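Local coordinates for reticulocyte binding protein (Streptococcus agalactiae COH1, PDB 3FAW) that probably hydrolyses alpha-1,6-glucosidic linkages in pullulan and related alpha-glucans, as a secreted pullulanase anchored to the streptococcal cell wall, at residues Leu150-Ser154 with Ile404-Tyr409; Gln127-Tyr131 with Asn180-Gln186; Gln775-Ala780 with Pro787-Gly793; Ser703-Phe707 with Ile748-Phe752. One frame throughout, in Å; residues are numbered along the deposited sequence. Where two conformers were deposited one is given.

Interaction 1 of 4, residues Leu150-Ser154 with Ile404-Tyr409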
# COMPACT_ATOMS: atom_id res chain seq x y z
N LEU A 150 -20.85 -14.09 12.90
CA LEU A 150 -19.94 -14.61 11.87
C LEU A 150 -20.75 -15.05 10.64
O LEU A 150 -21.68 -15.85 10.76
CB LEU A 150 -19.15 -15.81 12.40
CG LEU A 150 -18.14 -16.42 11.41
CD1 LEU A 150 -16.89 -15.55 11.32
CD2 LEU A 150 -17.78 -17.85 11.79
N TRP A 151 -20.38 -14.54 9.47
CA TRP A 151 -21.04 -14.90 8.21
C TRP A 151 -20.42 -16.18 7.64
O TRP A 151 -19.21 -16.23 7.40
CB TRP A 151 -20.94 -13.74 7.21
CG TRP A 151 -21.65 -13.97 5.91
CD1 TRP A 151 -22.96 -13.73 5.64
CD2 TRP A 151 -21.07 -14.48 4.70
NE1 TRP A 151 -23.24 -14.06 4.33
CE2 TRP A 151 -22.10 -14.53 3.74
CE3 TRP A 151 -19.79 -14.91 4.34
CZ2 TRP A 151 -21.89 -14.98 2.43
CZ3 TRP A 151 -19.57 -15.35 3.04
CH2 TRP A 151 -20.62 -15.39 2.10
N SER A 152 -21.24 -17.20 7.43
CA SER A 152 -20.76 -18.49 6.90
C SER A 152 -21.93 -19.38 6.46
O SER A 152 -22.28 -20.35 7.14
CB SER A 152 -19.91 -19.21 7.96
OG SER A 152 -19.31 -20.38 7.43
N PRO A 153 -22.53 -19.08 5.29
CA PRO A 153 -23.82 -19.66 4.94
C PRO A 153 -23.82 -21.17 4.65
O PRO A 153 -24.88 -21.79 4.75
CB PRO A 153 -24.23 -18.87 3.69
CG PRO A 153 -22.96 -18.40 3.10
CD PRO A 153 -22.02 -18.18 4.24
N SER A 154 -22.67 -21.76 4.31
CA SER A 154 -22.59 -23.19 3.97
C SER A 154 -22.25 -24.09 5.16
O SER A 154 -22.17 -25.31 5.01
CB SER A 154 -21.58 -23.42 2.84
OG SER A 154 -20.25 -23.17 3.28
N ILE A 404 -13.38 -20.37 6.06
CA ILE A 404 -14.62 -19.80 6.61
C ILE A 404 -15.80 -20.13 5.72
O ILE A 404 -16.82 -20.63 6.18
CB ILE A 404 -14.52 -18.26 6.77
CG1 ILE A 404 -13.36 -17.90 7.71
CG2 ILE A 404 -15.84 -17.70 7.30
CD1 ILE A 404 -13.12 -16.41 7.85
N GLU A 405 -15.65 -19.83 4.43
CA GLU A 405 -16.67 -20.12 3.43
C GLU A 405 -15.96 -20.45 2.13
O GLU A 405 -15.29 -19.59 1.56
CB GLU A 405 -17.60 -18.92 3.24
CG GLU A 405 -18.66 -19.06 2.13
CD GLU A 405 -19.66 -20.19 2.37
OE1 GLU A 405 -19.91 -20.55 3.54
OE2 GLU A 405 -20.21 -20.70 1.38
N PRO A 406 -16.07 -21.70 1.66
CA PRO A 406 -15.36 -22.07 0.44
C PRO A 406 -16.02 -21.50 -0.81
O PRO A 406 -17.22 -21.20 -0.81
CB PRO A 406 -15.42 -23.60 0.44
CG PRO A 406 -16.66 -23.93 1.19
CD PRO A 406 -16.86 -22.83 2.20
N ASN A 407 -15.23 -21.34 -1.87
CA ASN A 407 -15.73 -20.88 -3.16
C ASN A 407 -16.56 -19.60 -3.03
O ASN A 407 -17.72 -19.56 -3.43
CB ASN A 407 -16.58 -21.98 -3.82
CG ASN A 407 -15.94 -23.35 -3.72
OD1 ASN A 407 -14.97 -23.66 -4.41
ND2 ASN A 407 -16.50 -24.20 -2.86
N TYR A 408 -15.97 -18.55 -2.46
CA TYR A 408 -16.65 -17.25 -2.40
C TYR A 408 -15.74 -16.02 -2.27
O TYR A 408 -15.77 -15.14 -3.13
CB TYR A 408 -17.70 -17.21 -1.27
CG TYR A 408 -18.32 -15.83 -1.21
CD1 TYR A 408 -19.40 -15.51 -2.03
CD2 TYR A 408 -17.78 -14.83 -0.41
CE1 TYR A 408 -19.94 -14.25 -2.02
CE2 TYR A 408 -18.31 -13.57 -0.40
CZ TYR A 408 -19.39 -13.28 -1.21
OH TYR A 408 -19.93 -12.01 -1.20
N TYR A 409 -14.97 -15.97 -1.19
CA TYR A 409 -14.25 -14.74 -0.80
C TYR A 409 -13.19 -14.31 -1.81
O TYR A 409 -12.97 -13.12 -2.03
CB TYR A 409 -13.58 -14.91 0.56
CG TYR A 409 -14.47 -14.61 1.76
CD1 TYR A 409 -14.91 -13.32 2.01
CD2 TYR A 409 -14.83 -15.62 2.65
CE1 TYR A 409 -15.70 -13.03 3.11
CE2 TYR A 409 -15.63 -15.34 3.75
CZ TYR A 409 -16.06 -14.04 3.98
OH TYR A 409 -16.84 -13.76 5.07
O HOH W 1 -16.94 -14.72 7.76

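Interaction 2 of 4, residues Gln127-Tyr131 with Asn180-Gln186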
# COMPACT_ATOMS: atom_id res chain seq x y z
N GLN A 127 -27.00 -13.26 -3.80
CA GLN A 127 -28.46 -13.17 -3.91
C GLN A 127 -29.13 -13.74 -2.65
O GLN A 127 -30.07 -13.13 -2.12
CB GLN A 127 -28.98 -13.91 -5.15
CG GLN A 127 -30.51 -13.81 -5.35
CD GLN A 127 -31.00 -14.44 -6.65
OE1 GLN A 127 -30.30 -14.44 -7.66
NE2 GLN A 127 -32.23 -14.96 -6.63
N LEU A 128 -28.64 -14.87 -2.17
CA LEU A 128 -29.23 -15.56 -1.02
C LEU A 128 -28.76 -15.05 0.33
O LEU A 128 -29.56 -14.96 1.27
CB LEU A 128 -28.95 -17.07 -1.08
CG LEU A 128 -29.49 -17.87 -2.28
CD1 LEU A 128 -29.18 -19.36 -2.06
CD2 LEU A 128 -30.99 -17.65 -2.48
N TYR A 129 -27.47 -14.74 0.44
CA TYR A 129 -26.83 -14.55 1.75
C TYR A 129 -26.18 -13.18 2.00
O TYR A 129 -25.75 -12.93 3.12
CB TYR A 129 -25.79 -15.64 1.98
CG TYR A 129 -26.27 -17.03 1.63
CD1 TYR A 129 -27.42 -17.55 2.19
CD2 TYR A 129 -25.56 -17.82 0.73
CE1 TYR A 129 -27.88 -18.82 1.87
CE2 TYR A 129 -26.00 -19.09 0.40
CZ TYR A 129 -27.16 -19.59 0.97
OH TYR A 129 -27.60 -20.85 0.65
N ALA A 130 -26.11 -12.32 0.99
CA ALA A 130 -25.53 -10.99 1.18
C ALA A 130 -26.16 -10.33 2.41
O ALA A 130 -27.38 -10.26 2.52
CB ALA A 130 -25.73 -10.12 -0.06
N TYR A 131 -25.31 -9.87 3.32
CA TYR A 131 -25.74 -9.40 4.64
C TYR A 131 -25.23 -7.99 4.87
O TYR A 131 -24.10 -7.68 4.52
CB TYR A 131 -25.20 -10.35 5.71
CG TYR A 131 -25.66 -10.07 7.12
CD1 TYR A 131 -27.00 -10.19 7.48
CD2 TYR A 131 -24.75 -9.72 8.11
CE1 TYR A 131 -27.42 -9.95 8.79
CE2 TYR A 131 -25.15 -9.48 9.42
CZ TYR A 131 -26.48 -9.59 9.75
OH TYR A 131 -26.88 -9.35 11.05
N ASN A 180 -28.96 -17.48 11.10
CA ASN A 180 -30.17 -16.80 10.60
C ASN A 180 -30.36 -17.04 9.09
O ASN A 180 -29.59 -17.79 8.48
CB ASN A 180 -30.14 -15.31 10.94
CG ASN A 180 -29.12 -14.52 10.13
OD1 ASN A 180 -28.45 -15.06 9.24
ND2 ASN A 180 -28.99 -13.23 10.44
N ASN A 181 -31.37 -16.41 8.50
CA ASN A 181 -31.73 -16.66 7.10
C ASN A 181 -30.68 -16.21 6.07
O ASN A 181 -30.65 -16.73 4.95
CB ASN A 181 -33.08 -16.00 6.77
CG ASN A 181 -33.70 -16.53 5.48
OD1 ASN A 181 -33.97 -15.78 4.55
ND2 ASN A 181 -33.92 -17.85 5.43
N LYS A 182 -29.82 -15.27 6.45
CA LYS A 182 -28.75 -14.79 5.57
C LYS A 182 -27.42 -15.51 5.80
O LYS A 182 -26.38 -15.07 5.30
CB LYS A 182 -28.55 -13.27 5.75
CG LYS A 182 -29.79 -12.43 5.45
CD LYS A 182 -30.12 -12.40 3.96
CE LYS A 182 -31.50 -11.80 3.71
NZ LYS A 182 -32.59 -12.68 4.23
N GLY A 183 -27.45 -16.62 6.53
CA GLY A 183 -26.25 -17.41 6.82
C GLY A 183 -25.31 -16.80 7.85
O GLY A 183 -24.11 -17.08 7.84
N VAL A 184 -25.86 -15.97 8.74
CA VAL A 184 -25.07 -15.30 9.78
C VAL A 184 -25.23 -16.02 11.12
O VAL A 184 -26.33 -16.05 11.69
CB VAL A 184 -25.46 -13.81 9.93
CG1 VAL A 184 -24.66 -13.15 11.06
CG2 VAL A 184 -25.26 -13.06 8.63
N TRP A 185 -24.14 -16.58 11.62
CA TRP A 185 -24.15 -17.31 12.88
C TRP A 185 -23.95 -16.35 14.04
O TRP A 185 -23.06 -15.51 14.01
CB TRP A 185 -23.05 -18.37 12.88
CG TRP A 185 -23.26 -19.40 11.84
CD1 TRP A 185 -22.91 -19.32 10.51
CD2 TRP A 185 -23.88 -20.68 12.01
NE1 TRP A 185 -23.28 -20.47 9.86
CE2 TRP A 185 -23.87 -21.32 10.75
CE3 TRP A 185 -24.44 -21.34 13.11
CZ2 TRP A 185 -24.40 -22.59 10.56
CZ3 TRP A 185 -24.97 -22.61 12.91
CH2 TRP A 185 -24.95 -23.22 11.65
N GLN A 186 -24.79 -16.47 15.07
CA GLN A 186 -24.82 -15.51 16.17
C GLN A 186 -24.97 -16.15 17.55
O GLN A 186 -25.57 -17.22 17.70
CB GLN A 186 -25.97 -14.52 15.96
CG GLN A 186 -25.95 -13.81 14.62
CD GLN A 186 -27.08 -12.83 14.47
OE1 GLN A 186 -28.25 -13.20 14.53
NE2 GLN A 186 -26.74 -11.57 14.26

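Interaction 3 of 4, residues Gln775-Ala780 with Pro787-Gly793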
# COMPACT_ATOMS: atom_id res chain seq x y z
N GLN A 775 15.30 37.23 -7.61
CA GLN A 775 16.15 36.81 -6.49
C GLN A 775 16.37 35.31 -6.56
O GLN A 775 15.44 34.55 -6.85
CB GLN A 775 15.48 37.16 -5.16
CG GLN A 775 15.13 38.64 -4.98
CD GLN A 775 14.10 38.88 -3.88
OE1 GLN A 775 13.18 38.09 -3.68
NE2 GLN A 775 14.25 40.00 -3.17
N VAL A 776 17.59 34.87 -6.27
CA VAL A 776 17.91 33.45 -6.18
C VAL A 776 17.55 32.91 -4.80
O VAL A 776 18.11 33.36 -3.80
CB VAL A 776 19.42 33.18 -6.43
CG1 VAL A 776 19.71 31.67 -6.40
CG2 VAL A 776 19.85 33.78 -7.76
N ILE A 777 16.61 31.96 -4.75
CA ILE A 777 16.20 31.35 -3.47
C ILE A 777 16.67 29.89 -3.31
O ILE A 777 16.68 29.36 -2.19
CB ILE A 777 14.68 31.48 -3.23
CG1 ILE A 777 13.87 30.72 -4.29
CG2 ILE A 777 14.28 32.95 -3.20
CD1 ILE A 777 12.41 30.56 -3.91
N VAL A 778 17.05 29.25 -4.41
CA VAL A 778 17.73 27.95 -4.37
C VAL A 778 19.00 28.03 -5.20
O VAL A 778 18.98 28.49 -6.34
CB VAL A 778 16.83 26.80 -4.91
CG1 VAL A 778 17.58 25.47 -4.89
CG2 VAL A 778 15.55 26.70 -4.10
N ASP A 779 20.12 27.60 -4.62
CA ASP A 779 21.38 27.52 -5.35
C ASP A 779 22.05 26.16 -5.11
O ASP A 779 21.37 25.22 -4.70
CB ASP A 779 22.29 28.73 -5.00
CG ASP A 779 22.94 28.62 -3.63
OD1 ASP A 779 22.64 27.68 -2.86
OD2 ASP A 779 23.79 29.49 -3.32
N ALA A 780 23.35 26.06 -5.37
CA ALA A 780 24.07 24.79 -5.21
C ALA A 780 24.21 24.34 -3.75
O ALA A 780 24.35 23.13 -3.49
CB ALA A 780 25.45 24.90 -5.86
N PRO A 787 15.92 35.33 -0.09
CA PRO A 787 16.95 35.66 -1.07
C PRO A 787 18.36 35.26 -0.61
O PRO A 787 18.73 35.52 0.53
CB PRO A 787 16.84 37.18 -1.21
CG PRO A 787 15.52 37.55 -0.67
CD PRO A 787 15.21 36.54 0.39
N ILE A 788 19.11 34.62 -1.51
CA ILE A 788 20.51 34.29 -1.26
C ILE A 788 21.37 35.43 -1.80
O ILE A 788 21.36 35.72 -3.00
CB ILE A 788 20.89 32.95 -1.92
CG1 ILE A 788 20.00 31.81 -1.41
CG2 ILE A 788 22.35 32.62 -1.66
CD1 ILE A 788 20.07 30.53 -2.23
N SER A 789 22.11 36.09 -0.90
CA SER A 789 22.83 37.32 -1.24
C SER A 789 23.97 37.11 -2.22
O SER A 789 24.16 37.92 -3.14
CB SER A 789 23.36 37.99 0.04
OG SER A 789 24.24 37.13 0.74
N THR A 790 24.74 36.04 -2.03
CA THR A 790 25.84 35.68 -2.94
C THR A 790 25.67 34.23 -3.42
O THR A 790 26.29 33.31 -2.87
CB THR A 790 27.22 35.91 -2.27
OG1 THR A 790 28.27 35.50 -3.17
CG2 THR A 790 27.34 35.14 -0.95
N PRO A 791 24.82 34.01 -4.44
CA PRO A 791 24.48 32.66 -4.89
C PRO A 791 25.65 31.89 -5.50
O PRO A 791 26.45 32.46 -6.23
CB PRO A 791 23.39 32.89 -5.95
CG PRO A 791 22.96 34.30 -5.79
CD PRO A 791 24.12 35.04 -5.25
N ARG A 792 25.72 30.59 -5.19
CA ARG A 792 26.76 29.72 -5.74
C ARG A 792 26.22 28.83 -6.85
O ARG A 792 25.11 28.29 -6.76
CB ARG A 792 27.35 28.86 -4.62
CG ARG A 792 28.22 29.63 -3.65
CD ARG A 792 29.60 29.92 -4.22
NE ARG A 792 30.29 30.99 -3.49
CZ ARG A 792 30.14 32.30 -3.71
NH1 ARG A 792 29.32 32.75 -4.66
NH2 ARG A 792 30.82 33.17 -2.98
N GLY A 793 27.01 28.68 -7.91
CA GLY A 793 26.68 27.77 -9.01
C GLY A 793 25.96 28.40 -10.19
O GLY A 793 25.60 27.70 -11.14

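Interaction 4 of 4, residues Ser703-Phe707 with Ile748-Phe752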
# COMPACT_ATOMS: atom_id res chain seq x y z
N SER A 703 5.04 27.11 0.27
CA SER A 703 4.95 28.57 0.35
C SER A 703 4.14 29.19 -0.79
O SER A 703 3.74 30.35 -0.69
CB SER A 703 6.36 29.18 0.36
OG SER A 703 6.97 29.11 -0.92
N THR A 704 3.90 28.44 -1.87
CA THR A 704 3.25 29.00 -3.06
C THR A 704 2.51 27.94 -3.88
O THR A 704 3.05 26.86 -4.14
CB THR A 704 4.29 29.71 -3.97
OG1 THR A 704 3.67 30.11 -5.19
CG2 THR A 704 5.46 28.79 -4.28
N ASP A 705 1.30 28.27 -4.32
CA ASP A 705 0.51 27.38 -5.17
C ASP A 705 1.01 27.30 -6.62
O ASP A 705 0.41 26.61 -7.45
CB ASP A 705 -0.99 27.71 -5.11
CG ASP A 705 -1.32 29.10 -5.66
OD1 ASP A 705 -0.71 29.53 -6.66
OD2 ASP A 705 -2.22 29.75 -5.09
N ALA A 706 2.10 28.01 -6.93
CA ALA A 706 2.79 27.85 -8.22
C ALA A 706 3.19 26.39 -8.49
O ALA A 706 3.22 25.97 -9.64
CB ALA A 706 4.02 28.73 -8.28
N PHE A 707 3.49 25.65 -7.42
CA PHE A 707 3.89 24.24 -7.54
C PHE A 707 2.74 23.27 -7.24
O PHE A 707 2.94 22.06 -7.23
CB PHE A 707 5.07 23.96 -6.60
CG PHE A 707 6.28 24.83 -6.85
CD1 PHE A 707 6.98 24.76 -8.05
CD2 PHE A 707 6.73 25.72 -5.87
CE1 PHE A 707 8.09 25.57 -8.28
CE2 PHE A 707 7.84 26.52 -6.09
CZ PHE A 707 8.52 26.45 -7.29
N ILE A 748 6.25 35.06 -9.84
CA ILE A 748 6.83 34.13 -10.83
C ILE A 748 7.99 33.34 -10.22
O ILE A 748 8.86 33.91 -9.56
CB ILE A 748 7.35 34.91 -12.08
CG1 ILE A 748 6.18 35.56 -12.83
CG2 ILE A 748 8.12 33.98 -13.01
CD1 ILE A 748 6.62 36.62 -13.84
N TYR A 749 8.02 32.03 -10.48
CA TYR A 749 9.11 31.15 -10.04
C TYR A 749 9.70 30.37 -11.22
O TYR A 749 8.96 29.74 -11.97
CB TYR A 749 8.60 30.15 -8.99
CG TYR A 749 8.19 30.78 -7.68
CD1 TYR A 749 9.06 30.80 -6.59
CD2 TYR A 749 6.93 31.35 -7.53
CE1 TYR A 749 8.68 31.39 -5.38
CE2 TYR A 749 6.55 31.94 -6.32
CZ TYR A 749 7.43 31.96 -5.25
OH TYR A 749 7.05 32.54 -4.06
N ALA A 750 11.02 30.43 -11.38
CA ALA A 750 11.71 29.69 -12.45
C ALA A 750 12.70 28.69 -11.87
O ALA A 750 13.55 29.06 -11.06
CB ALA A 750 12.43 30.66 -13.38
N VAL A 751 12.59 27.43 -12.30
CA VAL A 751 13.45 26.34 -11.83
C VAL A 751 14.42 25.90 -12.93
O VAL A 751 13.99 25.59 -14.05
CB VAL A 751 12.62 25.11 -11.40
CG1 VAL A 751 13.52 24.04 -10.77
CG2 VAL A 751 11.50 25.51 -10.45
N PHE A 752 15.71 25.87 -12.61
CA PHE A 752 16.76 25.44 -13.54
C PHE A 752 17.48 24.22 -12.97
O PHE A 752 17.94 24.26 -11.83
CB PHE A 752 17.78 26.55 -13.75
CG PHE A 752 17.19 27.84 -14.27
CD1 PHE A 752 17.20 28.12 -15.63
CD2 PHE A 752 16.65 28.78 -13.40
CE1 PHE A 752 16.66 29.31 -16.11
CE2 PHE A 752 16.11 29.96 -13.88
CZ PHE A 752 16.12 30.22 -15.23
O HOH W 2 8.01 31.50 -1.76

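Interaction 1 of 4, residues Leu150-Ser154 with Ile404-Tyr409
Glu405 and Trp151 meet in a buried contact, and the Glu405 side chain can be followed atom by atom. CG lies anti to the backbone N (chi1 176°), and the chain then bends at the next bond. CB and CG pass the outer end of the indole, with Glu405 CG 3.9 Å from Trp151 CZ3. Glu405 CD comes beside the Pro153 ring, 3.6 Å from Pro153 CD. OE1 takes the backbone N-H of Ser154 on its syn side, with Ser154 N 3.1 Å from Glu405 OE1. OE2 is the other arm of the carboxylate and forms a salt bridge with Lys125. Pro153 CD also sits over one face of the indole. Trp151 turns an edge to two rings. Trp151 CH2 points at the face of Tyr408, 3.8 Å from Tyr408 CD2, with the planes at 53°. The Tyr409 ring stands at 79° in an offset edge-to-face pair, where Tyr409 OH lies 3.2 Å from Trp151 CE3. One water joins Trp151 O to Tyr409 OH. The result is an aromatic cluster where the end of a strand in the CBM48 module, the carbohydrate-binding module of isoamylase N-terminal type, meets a loop of the alpha-amylase-type catalytic domain.

Interaction 2 of 4, residues Gln127-Tyr131 with Asn180-Gln186
Tyr131 and Val184 are brought together by their first torsions. The tyrosine ring is trans to its own amide nitrogen (chi1 -175°). Val184 has CG1 in the trans place (chi1 178°), which puts CG2 beside the backbone N and under the ring. The valine follows a type I beta turn, Asn180 to Gly183, that closes a beta hairpin between strands 170-179 and 184-189. The turn carries a G1 beta bulge. Gly183 takes positive phi, Gly183 N bonds to Asn180 O, and Asn180 N bonds to Val184 O.

Val184 CG2 sits over the middle of the Tyr131 ring, 3.3 Å from its centroid and 11° off the normal. This is a close CH-pi contact. Lys182 approaches the same ring obliquely, with Lys182 CB 3.9 Å from Tyr131 CD1. Its bent chain then runs past the end of helix 122-129, with Lys182 CD 3.8 Å from both Leu128 O and Ala130 O.

No hydrogen bond crosses between the two segments. Tyr129 O and Lys182 O are 3.1 Å apart, but both are acceptors. Tyr129 O is served by Trp151 NE1 instead. Tyr129 CB rests 3.4 Å from Lys182 O. The helix end thus lies against the turn by backbone and side-chain packing, without a direct hydrogen bond, and Tyr131 O is held separately by Arg436. The turn is braced from inside by Asn180. Asn180 OD1 accepts from Val184 N at 2.8 Å, and the donor lies above the amide carbonyl plane.

Interaction 3 of 4, residues Gln775-Ala780 with Pro787-Gly793
A classic beta bulge at Ile777 and Val778, both facing Val810, shapes strand 775-778, an outermost strand of the C-terminal sheet. The loop 787-793 returns and then runs in the same direction beside this strand and the two residues after it, so that Ile788 meets Val776. The backbone joins first. Ile788 N donates to Val776 O at 2.8 Å, nearly along the C=O axis. Ile788 CG1 sits beside its backbone N (chi1 -58°), and Ile788 CD1 reaches over the bulge to lie 3.6 Å from Ile777 O. Ile788 CD1 also lies over one face of the Asp779 carboxylate, 3.7 Å from Asp779 CG.

Pro791 packs on the strand as well, with Pro791 CG 3.7 Å from Val776 CG2. At the other end, Pro787 and Gln775 lie side by side and point the same way, with Pro787 CG 3.7 Å from Gln775 NE2.

Asp779 closes the loop. Its CG is placed between the backbone N and the carbonyl carbon (chi1 76°). Asp779 OD2 then accepts from Arg792 N at 2.9 Å in an almost straight bond, on the anti side and tilted out of the carboxylate plane. Next to it, Ala780 N donates to Arg792 O at 3.2 Å. Asp779 OD1 accepts from the backbone N of Asp781 and of Gln782.

The buried carboxylate is therefore gripped by three backbone N-H groups. The Arg792 guanidinium lies elsewhere, with Arg792 NH1 6.6 Å from Asp779 OD2, and makes no ion pair with it. Such a set of amide donors would be expected to favour the charged form of Asp779 and to fix the path of the loop.

Interaction 4 of 4, residues Ser703-Phe707 with Ile748-Phe752
Thr704 and Tyr749 reach for each other from opposite directions. The threonine methyl comes over one face of the tyrosine ring, offset toward the rim. Thr704 CG2 is 4.1 Å from the centroid of the Tyr749 ring, a CH-pi contact. Thr704 OG1 is anti to the backbone N (chi1 173°), which puts CG2 between the N and the carbonyl carbon and presents it to the ring. Thr704 OG1 itself lies 3.6 Å from Tyr749 CE2. Thr704 OG1 accepts from Ala706 N at 3.1 Å, forming an ST turn, and is also hydrogen-bonded to Asp743 OD2.

Phe707 crosses the tyrosine side chain at about a right angle. The two ring planes meet obliquely, at 58°. Phe707 CZ is 4.1 Å from Tyr749 CB. At the edge of the phenylalanine ring, Phe707 CE1 meets Val751 CG2 at 4.0 Å. Ala706 CB fills in beside Tyr749 CD2. A water donates to both Ser703 OG and Tyr749 OH and bridges the far end of the ring.

Strand 748-754 belongs to the antiparallel sheet of the C-terminal domain, of SpuA C-terminal type. Its alternate residues Tyr749 and Val751 thus turn the same face of the sheet to the short 3-10 segment 705-707. That segment lies between helices 685-703 and 712-718. Leu700 of helix 685-703 touches both Phe707 and Tyr749, while strands 736-742 and 807-813 flank strand 748-754 in the sheet.

The four contacts form two pairs on opposite sides of the chain's centre. Interactions 1 and 2 have centres 10 Å apart and share the sheet of the CBM48 module, where Leu150 O lies 2.7 Å from Trp185 N. Pro153 CB also packs 3.4 Å from Tyr129 CD2, so helix 122-129, the module and the catalytic domain meet in one place. Interactions 3 and 4 have centres 15 Å apart and share the C-terminal sheet, with Ile777 CD1 4.1 Å from Tyr749 CE1. Between interactions 1 and 3 the centres are 65 Å apart, and the catalytic barrel lies in between. The Val778 side chain is about 14 Å from a bound calcium ion.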